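Local coordinates for protein putative oxidoreductase (Magnetospirillum magnetotacticum, PDB 3C1A) that probably works as an NAD(P)-dependent oxidoreductase of the GFO/IDH/MocA family, pairing a Rossmann-fold nucleotide-binding domain with a C-terminal sheet domain, at residues A14-G19 and R62-A67; A134-K139 and L280-R285; A18-K23 and P160-G165. One frame throughout, in Å; residues are numbered along the deposited sequence.

Contact 1. Residues A14-G19 and R62-A67; sequences ALIGAG and RSVVSA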
loop_
_atom_site.group_PDB
_atom_site.type_symbol
_atom_site.label_atom_id
_atom_site.label_comp_id
_atom_site.label_asym_id
_atom_site.label_seq_id
_atom_site.Cartn_x
_atom_site.Cartn_y
_atom_site.Cartn_z
ATOM N N ALA A 14 7.633 4.149 -17.178
ATOM C CA ALA A 14 6.563 5.025 -17.615
ATOM C C ALA A 14 5.473 5.051 -16.541
ATOM O O ALA A 14 5.310 4.091 -15.788
ATOM C CB ALA A 14 6.003 4.567 -18.957
ATOM N N LEU A 15 4.749 6.166 -16.466
ATOM C CA LEU A 15 3.716 6.349 -15.464
ATOM C C LEU A 15 2.365 6.595 -16.130
ATOM O O LEU A 15 2.234 7.432 -17.067
ATOM C CB LEU A 15 4.099 7.520 -14.560
ATOM C CG LEU A 15 3.099 8.015 -13.508
ATOM C CD1 LEU A 15 2.767 6.895 -12.540
ATOM C CD2 LEU A 15 3.670 9.232 -12.782
ATOM N N ILE A 16 1.372 5.812 -15.723
ATOM C CA ILE A 16 0.047 6.018 -16.205
ATOM C C ILE A 16 -0.685 6.520 -14.958
ATOM O O ILE A 16 -0.834 5.778 -13.980
ATOM C CB ILE A 16 -0.594 4.762 -16.807
ATOM C CG1 ILE A 16 0.227 4.283 -18.022
ATOM C CG2 ILE A 16 -2.036 5.074 -17.163
ATOM C CD1 ILE A 16 -0.049 2.871 -18.458
ATOM N N GLY A 17 -1.086 7.789 -14.987
ATOM C CA GLY A 17 -1.677 8.457 -13.825
ATOM C C GLY A 17 -2.999 9.095 -14.151
ATOM O O GLY A 17 -3.191 9.605 -15.248
ATOM N N ALA A 18 -3.932 9.052 -13.211
ATOM C CA ALA A 18 -5.189 9.782 -13.348
ATOM C C ALA A 18 -5.669 10.180 -11.965
ATOM O O ALA A 18 -5.517 9.418 -11.005
ATOM C CB ALA A 18 -6.236 8.929 -14.054
ATOM N N GLY A 19 -6.211 11.393 -11.867
ATOM C CA GLY A 19 -6.806 11.883 -10.628
ATOM C C GLY A 19 -5.776 12.296 -9.600
ATOM O O GLY A 19 -4.761 12.921 -9.939
ATOM N N ARG A 62 -2.552 3.410 -23.832
ATOM C CA ARG A 62 -2.120 2.334 -24.716
ATOM C C ARG A 62 -0.761 2.591 -25.371
ATOM O O ARG A 62 -0.006 1.641 -25.648
ATOM C CB ARG A 62 -3.171 2.054 -25.781
ATOM C CG ARG A 62 -4.408 1.445 -25.195
ATOM C CD ARG A 62 -5.503 1.280 -26.232
ATOM N NE ARG A 62 -6.737 0.826 -25.606
ATOM C CZ ARG A 62 -7.557 1.594 -24.885
ATOM N NH1 ARG A 62 -7.286 2.881 -24.679
ATOM N NH2 ARG A 62 -8.659 1.063 -24.353
ATOM N N SER A 63 -0.453 3.858 -25.650
ATOM C CA SER A 63 0.846 4.202 -26.226
ATOM C C SER A 63 1.997 4.000 -25.253
ATOM O O SER A 63 3.163 3.849 -25.667
ATOM C CB SER A 63 0.846 5.636 -26.733
ATOM O OG SER A 63 -0.198 5.823 -27.685
ATOM N N VAL A 64 1.708 4.037 -23.961
ATOM C CA VAL A 64 2.751 3.748 -22.973
ATOM C C VAL A 64 3.112 2.275 -23.002
ATOM O O VAL A 64 4.290 1.934 -23.038
ATOM C CB VAL A 64 2.356 4.198 -21.567
ATOM C CG1 VAL A 64 3.337 3.635 -20.539
ATOM C CG2 VAL A 64 2.330 5.726 -21.537
ATOM N N VAL A 65 2.108 1.394 -23.054
ATOM C CA VAL A 65 2.373 -0.056 -23.052
ATOM C C VAL A 65 2.847 -0.611 -24.410
ATOM O O VAL A 65 3.426 -1.692 -24.474
ATOM C CB VAL A 65 1.155 -0.916 -22.527
ATOM C CG1 VAL A 65 0.527 -0.318 -21.212
ATOM C CG2 VAL A 65 0.102 -1.124 -23.569
ATOM N N SER A 66 2.612 0.127 -25.491
ATOM C CA SER A 66 3.125 -0.272 -26.809
ATOM C C SER A 66 4.515 0.265 -27.085
ATOM O O SER A 66 5.049 0.034 -28.163
ATOM C CB SER A 66 2.209 0.199 -27.930
ATOM O OG SER A 66 0.919 -0.362 -27.783
ATOM N N ALA A 67 5.087 0.989 -26.129
ATOM C CA ALA A 67 6.325 1.720 -26.314
ATOM C C ALA A 67 7.480 0.748 -26.254
ATOM O O ALA A 67 7.563 -0.021 -25.297
ATOM C CB ALA A 67 6.463 2.790 -25.215
#
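Val64 of helix 62-65 lies against Ala14 and Ile16 of strand 11-17, a wholly apolar meeting of buried side chains. Its CG1 branch does most of the touching. With chi1 at 169° this methyl stands anti to the backbone N and reaches the strand between the two residues, Val64 CG1 lying 3.2 Å from Ala14 CB and 4.0 Å from Ile16 CD1. The first distance is unusually short for two methyl carbons and perhaps partly a matter of the model. Ala14 and Ile16 are two apart on the strand, and both point their CB atoms toward the helix, whereas Leu15 between them points away, onto Leu37, Leu40 and Ile74. Ile16 presents its longer branch: CG1 lies beside the backbone N, and the CG1-CD1 arm runs past Val64 in the opposite sense to the valine side chain, alongside it rather than end-on. Ile16 CG1 stays 4.1 Å from Val64 CB. Farther out, Ile16 CD1 also comes to within 4.3 Å of Val65 CG1, a lighter touch that widens the apolar patch by one helix residue. The backbones approach to 6.7 Å between the CA atoms of Ala14 and Val64, a separation that small side chains allow. Around the pair, Val70 borders Ala14, Trp61 and Val73 border Ile16, and Ala41 of the neighbouring strand 35-42 meets Val64. Strand 11-17 is paired through its backbone with strands 35-42 and 72-76, lying between them in the six-stranded parallel sheet. A short helix packed on one face of the first, inner strand, just before the chain enters strand 72-76, belongs to the alpha/beta layering of an NAD-binding Rossmann fold.

Contact 2. Residues A134-K139 and L280-R285; sequences AWEALK and LTRAVR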
loop_
_atom_site.group_PDB
_atom_site.type_symbol
_atom_site.label_atom_id
_atom_site.label_comp_id
_atom_site.label_asym_id
_atom_site.label_seq_id
_atom_site.Cartn_x
_atom_site.Cartn_y
_atom_site.Cartn_z
ATOM N N ALA A 134 10.735 1.558 8.967
ATOM C CA ALA A 134 10.253 1.331 10.308
ATOM C C ALA A 134 9.535 -0.035 10.441
ATOM O O ALA A 134 9.666 -0.693 11.469
ATOM C CB ALA A 134 9.333 2.481 10.727
ATOM N N TRP A 135 8.798 -0.456 9.402
ATOM C CA TRP A 135 8.057 -1.723 9.398
ATOM C C TRP A 135 9.042 -2.879 9.299
ATOM O O TRP A 135 8.937 -3.878 10.007
ATOM C CB TRP A 135 7.047 -1.758 8.240
ATOM C CG TRP A 135 6.323 -3.052 8.158
ATOM C CD1 TRP A 135 6.390 -3.954 7.165
ATOM C CD2 TRP A 135 5.416 -3.578 9.127
ATOM N NE1 TRP A 135 5.578 -5.031 7.443
ATOM C CE2 TRP A 135 4.975 -4.818 8.654
ATOM C CE3 TRP A 135 4.953 -3.125 10.373
ATOM C CZ2 TRP A 135 4.114 -5.611 9.376
ATOM C CZ3 TRP A 135 4.090 -3.911 11.080
ATOM C CH2 TRP A 135 3.680 -5.142 10.589
ATOM N N GLU A 136 10.023 -2.701 8.429
ATOM C CA GLU A 136 11.123 -3.639 8.308
ATOM C C GLU A 136 11.881 -3.805 9.643
ATOM O O GLU A 136 12.191 -4.928 10.044
ATOM C CB GLU A 136 12.042 -3.199 7.167
ATOM C CG GLU A 136 11.346 -3.229 5.781
ATOM C CD GLU A 136 12.122 -2.520 4.683
ATOM O OE1 GLU A 136 13.321 -2.251 4.881
ATOM O OE2 GLU A 136 11.526 -2.220 3.622
ATOM N N ALA A 137 12.132 -2.688 10.330
ATOM C CA ALA A 137 12.766 -2.680 11.671
ATOM C C ALA A 137 11.886 -3.341 12.751
ATOM O O ALA A 137 12.406 -4.039 13.617
ATOM C CB ALA A 137 13.113 -1.288 12.091
ATOM N N LEU A 138 10.565 -3.129 12.699
ATOM C CA LEU A 138 9.637 -3.786 13.613
ATOM C C LEU A 138 9.643 -5.291 13.390
ATOM O O LEU A 138 9.744 -6.067 14.355
ATOM C CB LEU A 138 8.193 -3.248 13.449
ATOM C CG LEU A 138 7.063 -3.810 14.339
ATOM C CD1 LEU A 138 5.845 -2.819 14.420
ATOM C CD2 LEU A 138 6.589 -5.207 13.850
ATOM N N LYS A 139 9.541 -5.727 12.133
ATOM C CA LYS A 139 9.627 -7.155 11.860
ATOM C C LYS A 139 10.955 -7.767 12.297
ATOM O O LYS A 139 10.967 -8.876 12.833
ATOM C CB LYS A 139 9.332 -7.486 10.403
ATOM C CG LYS A 139 7.911 -7.166 10.025
ATOM C CD LYS A 139 7.530 -7.794 8.696
ATOM C CE LYS A 139 8.282 -7.122 7.541
ATOM N NZ LYS A 139 7.877 -7.658 6.213
ATOM N N LEU A 280 8.120 5.609 -0.082
ATOM C CA LEU A 280 7.851 5.614 -1.525
ATOM C C LEU A 280 9.139 5.612 -2.334
ATOM O O LEU A 280 9.202 5.027 -3.412
ATOM C CB LEU A 280 6.958 6.783 -1.925
ATOM C CG LEU A 280 6.563 6.913 -3.388
ATOM C CD1 LEU A 280 5.801 5.690 -3.813
ATOM C CD2 LEU A 280 5.730 8.186 -3.587
ATOM N N THR A 281 10.155 6.300 -1.845
ATOM C CA THR A 281 11.439 6.258 -2.501
ATOM C C THR A 281 11.954 4.822 -2.521
ATOM O O THR A 281 12.390 4.337 -3.567
ATOM C CB THR A 281 12.439 7.217 -1.851
ATOM O OG1 THR A 281 11.938 8.562 -1.933
ATOM C CG2 THR A 281 13.779 7.107 -2.529
ATOM N N ARG A 282 11.833 4.119 -1.390
ATOM C CA ARG A 282 12.210 2.715 -1.302
ATOM C C ARG A 282 11.462 1.819 -2.240
ATOM O O ARG A 282 12.072 0.984 -2.885
ATOM C CB ARG A 282 12.004 2.206 0.112
ATOM C CG ARG A 282 12.618 0.836 0.389
ATOM C CD ARG A 282 12.841 0.685 1.879
ATOM N NE ARG A 282 13.277 -0.660 2.191
ATOM C CZ ARG A 282 14.538 -1.003 2.411
ATOM N NH1 ARG A 282 15.522 -0.107 2.363
ATOM N NH2 ARG A 282 14.818 -2.267 2.685
ATOM N N ALA A 283 10.132 1.981 -2.303
ATOM C CA ALA A 283 9.275 1.208 -3.219
ATOM C C ALA A 283 9.699 1.300 -4.688
ATOM O O ALA A 283 9.876 0.274 -5.360
ATOM C CB ALA A 283 7.824 1.658 -3.067
ATOM N N VAL A 284 9.819 2.530 -5.180
ATOM C CA VAL A 284 10.236 2.789 -6.556
ATOM C C VAL A 284 11.734 2.424 -6.800
ATOM O O VAL A 284 12.092 1.900 -7.850
ATOM C CB VAL A 284 9.953 4.269 -6.924
ATOM C CG1 VAL A 284 10.380 4.575 -8.353
ATOM C CG2 VAL A 284 8.466 4.580 -6.726
ATOM N N ARG A 285 12.615 2.704 -5.851
ATOM C CA ARG A 285 14.021 2.281 -6.000
ATOM C C ARG A 285 14.156 0.768 -6.125
ATOM O O ARG A 285 14.763 0.273 -7.068
ATOM C CB ARG A 285 14.869 2.792 -4.833
ATOM C CG ARG A 285 16.368 2.493 -4.980
ATOM C CD ARG A 285 17.183 2.944 -3.790
ATOM N NE ARG A 285 16.641 2.437 -2.541
ATOM C CZ ARG A 285 16.900 1.242 -2.041
ATOM N NH1 ARG A 285 17.729 0.420 -2.673
ATOM N NH2 ARG A 285 16.341 0.882 -0.901
#
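Glu136 and Arg282 form a salt bridge between two helices that are otherwise well apart: 133-140, packed on the mixed sheet of the C-terminal part, and 279-290, packed on helix 25-31 of the Rossmann-fold part. Arg282 NE donates to Glu136 OE2 at 2.7 Å, and Arg282 NH2 lies 2.7 Å from Glu136 OE1, but the oxygens approach from above the guanidinium plane rather than within it. The carboxylate and guanidinium planes are 55° apart, Glu136 OE1 stands over one face of the Arg282 guanidinium, and Glu136 OE2 is tilted 29° out of its plane. The NE-H...OE2 angle of 137° is accordingly bent, although OE2 accepts the N-H through its syn lone pair. Arg282 is extended from CG to NE, with CG anti to its own backbone N, while Glu136 reaches across from the opposite direction with its chain extended beyond CG. Both reaches are long, since the nearest CA atoms, of Glu136 and Arg282, are 11.6 Å apart. Glu136 was modelled in two conformers, so this grip describes one of them. Glu277 engages Arg285 NE in a salt bridge and Arg282 NH1 in a long, weak ion pair.

Apolar packing on each helix is directed elsewhere. Trp135 and Leu138 lie on strand 242-246, and Leu280 and Val284 on Thr28. On helix 133-140, Lys139 CG rests 3.9 Å above one face of the Trp135 ring, offset toward its rim, and both Lys139 NZ and Trp135 NE1 reach Asp182 OD2.

Contact 3. Residues A18-K23 and P160-G165; sequences AGRWGK and PYRPGG
Arg20 meets Arg162 in a guanidinium-guanidinium stack that joins two loops. From CB, which points toward the segment 160-165, the Arg20 chain leaves with chi1 at 72°, placing CG between the backbone N and the carbonyl carbon, and then runs extended to NE. Arg20 CD is the first atom to touch, lying 3.3 Å from Arg162 NH2 over one face of that guanidinium. Next, Arg20 NE sits 3.3 Å from Arg162 NH1; both are donors, so this is stacking and no hydrogen bond. Arg20 CZ follows at 3.5 Å from Arg162 NH1. The planes are only 8° apart and their centres 4.1 Å, an offset parallel stack. At the tip, NH2 makes a salt bridge with Asp171, whose negative charge probably eases the closeness of two cations. The far face of the Arg20 guanidinium lies over the rim of the Trp21 ring, while Pro160 CB lies over the centre of the far face of Arg162, so the two arginines are sandwiched as layers between Trp21 and Pro160. Segment 18-23 links strand 11-17 to helix 25-31 in the Rossmann-fold part, and 160-165 links strand 148-158 of the mixed sheet to helix 168-184, which carries Asp171.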
loop_
_atom_site.group_PDB
_atom_site.type_symbol
_atom_site.label_atom_id
_atom_site.label_comp_id
_atom_site.label_asym_id
_atom_site.label_seq_id
_atom_site.Cartn_x
_atom_site.Cartn_y
_atom_site.Cartn_z
ATOM N N ALA A 18 -3.932 9.052 -13.211
ATOM C CA ALA A 18 -5.189 9.782 -13.348
ATOM C C ALA A 18 -5.669 10.180 -11.965
ATOM O O ALA A 18 -5.517 9.418 -11.005
ATOM C CB ALA A 18 -6.236 8.929 -14.054
ATOM N N GLY A 19 -6.211 11.393 -11.867
ATOM C CA GLY A 19 -6.806 11.883 -10.628
ATOM C C GLY A 19 -5.776 12.296 -9.600
ATOM O O GLY A 19 -4.761 12.921 -9.939
ATOM N N ARG A 20 -6.055 11.953 -8.341
ATOM C CA ARG A 20 -5.162 12.225 -7.202
ATOM C C ARG A 20 -4.142 11.105 -7.004
ATOM O O ARG A 20 -3.295 11.181 -6.119
ATOM C CB ARG A 20 -5.977 12.370 -5.895
ATOM C CG ARG A 20 -6.565 11.044 -5.351
ATOM C CD ARG A 20 -7.541 11.266 -4.199
ATOM N NE ARG A 20 -8.449 10.128 -3.971
ATOM C CZ ARG A 20 -8.248 9.120 -3.113
ATOM N NH1 ARG A 20 -7.136 9.034 -2.406
ATOM N NH2 ARG A 20 -9.172 8.164 -2.986
ATOM N N TRP A 21 -4.246 10.062 -7.819
ATOM C CA TRP A 21 -3.586 8.792 -7.535
ATOM C C TRP A 21 -2.076 8.778 -7.840
ATOM O O TRP A 21 -1.337 7.940 -7.280
ATOM C CB TRP A 21 -4.347 7.654 -8.247
ATOM C CG TRP A 21 -5.795 7.594 -7.787
ATOM C CD1 TRP A 21 -6.868 8.209 -8.371
ATOM C CD2 TRP A 21 -6.302 6.925 -6.631
ATOM N NE1 TRP A 21 -8.008 7.953 -7.659
ATOM C CE2 TRP A 21 -7.695 7.172 -6.583
ATOM C CE3 TRP A 21 -5.721 6.131 -5.639
ATOM C CZ2 TRP A 21 -8.514 6.662 -5.578
ATOM C CZ3 TRP A 21 -6.534 5.617 -4.633
ATOM C CH2 TRP A 21 -7.924 5.883 -4.616
ATOM N N GLY A 22 -1.620 9.701 -8.699
ATOM C CA GLY A 22 -0.200 9.779 -9.121
ATOM C C GLY A 22 0.609 10.817 -8.349
ATOM O O GLY A 22 1.610 11.343 -8.850
ATOM N N LYS A 23 0.189 11.032 -7.103
ATOM C CA LYS A 23 0.544 12.185 -6.254
ATOM C C LYS A 23 2.011 12.649 -6.242
ATOM O O LYS A 23 2.288 13.839 -6.450
ATOM C CB LYS A 23 0.122 11.875 -4.815
ATOM C CG LYS A 23 -0.034 13.087 -3.930
ATOM C CD LYS A 23 -0.134 12.688 -2.470
ATOM C CE LYS A 23 -1.205 13.478 -1.753
ATOM N NZ LYS A 23 -1.046 13.428 -0.275
ATOM N N PRO A 160 -10.747 13.221 3.116
ATOM C CA PRO A 160 -11.684 14.064 2.388
ATOM C C PRO A 160 -12.999 13.363 2.159
ATOM O O PRO A 160 -13.103 12.141 2.276
ATOM C CB PRO A 160 -10.944 14.353 1.067
ATOM C CG PRO A 160 -9.485 14.016 1.355
ATOM C CD PRO A 160 -9.651 12.799 2.227
ATOM N N TYR A 161 -14.030 14.159 1.946
ATOM C CA TYR A 161 -15.359 13.647 1.774
ATOM C C TYR A 161 -15.700 13.904 0.310
ATOM O O TYR A 161 -15.655 15.041 -0.139
ATOM C CB TYR A 161 -16.327 14.337 2.737
ATOM C CG TYR A 161 -15.831 14.363 4.173
ATOM C CD1 TYR A 161 -15.893 13.230 4.977
ATOM C CD2 TYR A 161 -15.287 15.532 4.731
ATOM C CE1 TYR A 161 -15.430 13.261 6.309
ATOM C CE2 TYR A 161 -14.829 15.559 6.049
ATOM C CZ TYR A 161 -14.917 14.419 6.826
ATOM O OH TYR A 161 -14.446 14.441 8.127
ATOM N N ARG A 162 -16.004 12.819 -0.412
ATOM C CA ARG A 162 -16.076 12.804 -1.866
ATOM C C ARG A 162 -17.244 11.931 -2.281
ATOM O O ARG A 162 -17.212 10.727 -2.048
ATOM C CB ARG A 162 -14.815 12.163 -2.434
ATOM C CG ARG A 162 -13.527 12.940 -2.196
ATOM C CD ARG A 162 -12.280 12.078 -2.514
ATOM N NE ARG A 162 -11.099 12.937 -2.712
ATOM C CZ ARG A 162 -9.905 12.777 -2.141
ATOM N NH1 ARG A 162 -9.652 11.755 -1.321
ATOM N NH2 ARG A 162 -8.944 13.665 -2.407
ATOM N N PRO A 163 -18.266 12.519 -2.905
ATOM C CA PRO A 163 -19.365 11.715 -3.425
ATOM C C PRO A 163 -18.899 10.626 -4.397
ATOM O O PRO A 163 -18.230 10.919 -5.367
ATOM C CB PRO A 163 -20.220 12.740 -4.162
ATOM C CG PRO A 163 -19.844 14.062 -3.591
ATOM C CD PRO A 163 -18.440 13.962 -3.170
ATOM N N GLY A 164 -19.245 9.375 -4.137
ATOM C CA GLY A 164 -18.892 8.277 -5.051
ATOM C C GLY A 164 -17.412 7.948 -5.022
ATOM O O GLY A 164 -16.924 7.186 -5.863
ATOM N N GLY A 165 -16.693 8.520 -4.055
ATOM C CA GLY A 165 -15.285 8.251 -3.862
ATOM C C GLY A 165 -15.049 6.788 -3.520
ATOM O O GLY A 165 -15.987 6.062 -3.124
#

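In the fold
Contacts 1 and 3 overlap at Ala18 and Gly19: contact 1 packs strand 11-17 inside the Rossmann-fold part, and the turn that follows carries Arg20 to contact 3, with centres 19 Å apart. In Rossmann folds this turn after the first strand usually borders the dinucleotide. Contacts 2 and 3 both join the Rossmann-fold part to the part built on the mixed sheet, on opposite sides of the chain's centre, their centres 25 Å apart and nearest atoms about 6 Å. Contact 2 lies 26 Å from contact 1 between centres, and no atoms touch.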